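PDB 7JQY: Cif-like 1 from Burkholderia cenocepacia, which is a Cif-like protein of the alpha/beta hydrolase family that, in its natural form, probably hydrolyses epoxides. Local coordinates for residues A144-P149 with W285-N290. The protein carries 1 engineered substitution. Sequence-based numbering, arbitrary orientation.
Sequences AMLDVP and WLPDEN
With chi1 at -64°, Asp147 sets CG anti to its own carbonyl carbon and beside the backbone N, which carries the carboxylate across to Leu286 in the first turn of helix 286-289. There OD2 accepts a weak hydrogen bond from Leu286 N, 3.3 Å from N to OD2, with an N-H...O angle of 155°. The other oxygen, OD1, rests against the aliphatic side chain, 3.4 Å from Leu286 CB and 3.6 Å from Leu286 CG, so the carboxylate spans both the backbone and the root of the leucine branch. OD2 is not held by the helix alone: it also forms a salt bridge with Arg122, so two partners, a weak backbone bond and an arginine, converge on this one oxygen. In this alpha/beta hydrolase fold, strand 140-146 lies between strands 117-122 and 250-255, and Asp147 takes the first step beyond its C-terminal end, with a positive phi of 77°. Arg122 ends the neighbouring strand 117-122, directly before Ser123, the engineered residue within what looks like the nucleophile elbow. One residue earlier than Asp147, Leu146 meets Pro287 more loosely, CD1 to CG at 4.4 Å, and Leu294 of helix 291-303 touches both side chains. Pro287 also brings its CD to 3.9 Å from Asp147 OD2. Just ahead, Trp285 occupies the N-cap position and turns its CB away from the strand; its N is bonded at 2.9 Å to Glu289 OE2, while its indole NE1 reaches the carbonyl of Tyr195.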
loop_
_atom_site.group_PDB
_atom_site.type_symbol
_atom_site.label_atom_id
_atom_site.label_comp_id
_atom_site.label_asym_id
_atom_site.label_seq_id
_atom_site.Cartn_x
_atom_site.Cartn_y
_atom_site.Cartn_z
ATOM N N ALA B 144 26.925 -4.286 -36.789
ATOM C CA ALA B 144 27.364 -5.191 -35.729
ATOM C C ALA B 144 26.150 -5.683 -34.955
ATOM O O ALA B 144 25.333 -4.875 -34.498
ATOM C CB ALA B 144 28.360 -4.518 -34.785
ATOM N N MET B 145 26.043 -7.002 -34.801
ATOM C CA MET B 145 24.861 -7.636 -34.227
ATOM C C MET B 145 25.245 -8.369 -32.946
ATOM O O MET B 145 26.068 -9.293 -32.981
ATOM C CB MET B 145 24.235 -8.596 -35.241
ATOM C CG MET B 145 23.818 -7.896 -36.543
ATOM S SD MET B 145 23.006 -8.998 -37.718
ATOM C CE MET B 145 21.291 -8.645 -37.347
ATOM N N LEU B 146 24.618 -7.996 -31.828
ATOM C CA LEU B 146 25.032 -8.467 -30.509
ATOM C C LEU B 146 23.931 -9.264 -29.821
ATOM O O LEU B 146 22.765 -8.852 -29.812
ATOM C CB LEU B 146 25.430 -7.301 -29.595
ATOM C CG LEU B 146 26.421 -6.222 -30.040
ATOM C CD1 LEU B 146 26.815 -5.368 -28.830
ATOM C CD2 LEU B 146 27.648 -6.814 -30.697
ATOM N N ASP B 147 24.323 -10.401 -29.245
ATOM C CA ASP B 147 23.648 -11.054 -28.123
ATOM C C ASP B 147 22.365 -11.820 -28.442
ATOM O O ASP B 147 22.119 -12.870 -27.836
ATOM C CB ASP B 147 23.363 -10.012 -27.029
ATOM C CG ASP B 147 24.639 -9.443 -26.435
ATOM O OD1 ASP B 147 25.628 -10.192 -26.348
ATOM O OD2 ASP B 147 24.669 -8.243 -26.069
ATOM N N VAL B 148 21.533 -11.313 -29.345
ATOM C CA VAL B 148 20.184 -11.852 -29.527
ATOM C C VAL B 148 19.927 -12.161 -30.999
ATOM O O VAL B 148 20.352 -11.387 -31.873
ATOM C CB VAL B 148 19.134 -10.861 -28.982
ATOM C CG1 VAL B 148 17.703 -11.359 -29.202
ATOM C CG2 VAL B 148 19.379 -10.594 -27.508
ATOM N N PRO B 149 19.265 -13.270 -31.329
ATOM C CA PRO B 149 18.838 -13.495 -32.716
ATOM C C PRO B 149 17.623 -12.653 -33.076
ATOM O O PRO B 149 16.801 -12.311 -32.222
ATOM C CB PRO B 149 18.479 -14.982 -32.733
ATOM C CG PRO B 149 18.028 -15.248 -31.310
ATOM C CD PRO B 149 18.937 -14.412 -30.451
ATOM N N TRP B 285 24.637 -9.831 -21.541
ATOM C CA TRP B 285 24.684 -8.363 -21.614
ATOM C C TRP B 285 26.096 -7.906 -21.966
ATOM O O TRP B 285 26.842 -7.425 -21.114
ATOM C CB TRP B 285 24.221 -7.738 -20.285
ATOM C CG TRP B 285 23.013 -8.401 -19.684
ATOM C CD1 TRP B 285 22.992 -9.280 -18.632
ATOM C CD2 TRP B 285 21.648 -8.225 -20.090
ATOM N NE1 TRP B 285 21.699 -9.655 -18.361
ATOM C CE2 TRP B 285 20.855 -9.025 -19.241
ATOM C CE3 TRP B 285 21.020 -7.466 -21.086
ATOM C CZ2 TRP B 285 19.462 -9.101 -19.366
ATOM C CZ3 TRP B 285 19.637 -7.540 -21.209
ATOM C CH2 TRP B 285 18.874 -8.358 -20.353
ATOM N N LEU B 286 26.439 -8.008 -23.247
ATOM C CA LEU B 286 27.806 -7.717 -23.671
ATOM C C LEU B 286 28.278 -6.323 -23.281
ATOM O O LEU B 286 29.383 -6.212 -22.722
ATOM C CB LEU B 286 27.945 -7.960 -25.179
ATOM C CG LEU B 286 28.934 -9.071 -25.542
ATOM C CD1 LEU B 286 29.089 -9.164 -27.053
ATOM C CD2 LEU B 286 30.286 -8.849 -24.867
ATOM N N PRO B 287 27.532 -5.236 -23.540
ATOM C CA PRO B 287 28.030 -3.908 -23.132
ATOM C C PRO B 287 28.197 -3.750 -21.628
ATOM O O PRO B 287 29.069 -2.988 -21.193
ATOM C CB PRO B 287 26.972 -2.944 -23.692
ATOM C CG PRO B 287 26.309 -3.697 -24.790
ATOM C CD PRO B 287 26.284 -5.128 -24.317
ATOM N N ASP B 288 27.373 -4.413 -20.813
ATOM C CA ASP B 288 27.544 -4.326 -19.363
ATOM C C ASP B 288 28.666 -5.227 -18.868
ATOM O O ASP B 288 29.427 -4.839 -17.971
ATOM C CB ASP B 288 26.246 -4.698 -18.642
ATOM C CG ASP B 288 25.142 -3.688 -18.867
ATOM O OD1 ASP B 288 25.217 -2.576 -18.289
ATOM O OD2 ASP B 288 24.201 -4.010 -19.622
ATOM N N GLU B 289 28.768 -6.439 -19.413
ATOM C CA GLU B 289 29.623 -7.459 -18.819
ATOM C C GLU B 289 31.062 -7.386 -19.308
ATOM O O GLU B 289 31.990 -7.467 -18.502
ATOM C CB GLU B 289 29.053 -8.844 -19.102
ATOM C CG GLU B 289 27.743 -9.122 -18.417
ATOM C CD GLU B 289 27.277 -10.538 -18.659
ATOM O OE1 GLU B 289 28.028 -11.489 -18.311
ATOM O OE2 GLU B 289 26.164 -10.690 -19.207
ATOM N N ASN B 290 31.263 -7.243 -20.615
ATOM C CA ASN B 290 32.600 -7.266 -21.212
ATOM C C ASN B 290 32.704 -6.184 -22.276
ATOM O O ASN B 290 32.825 -6.473 -23.474
ATOM C CB ASN B 290 32.900 -8.648 -21.799
ATOM C CG ASN B 290 34.381 -8.927 -21.910
ATOM O OD1 ASN B 290 35.212 -8.026 -21.781
ATOM N ND2 ASN B 290 34.721 -10.180 -22.159
#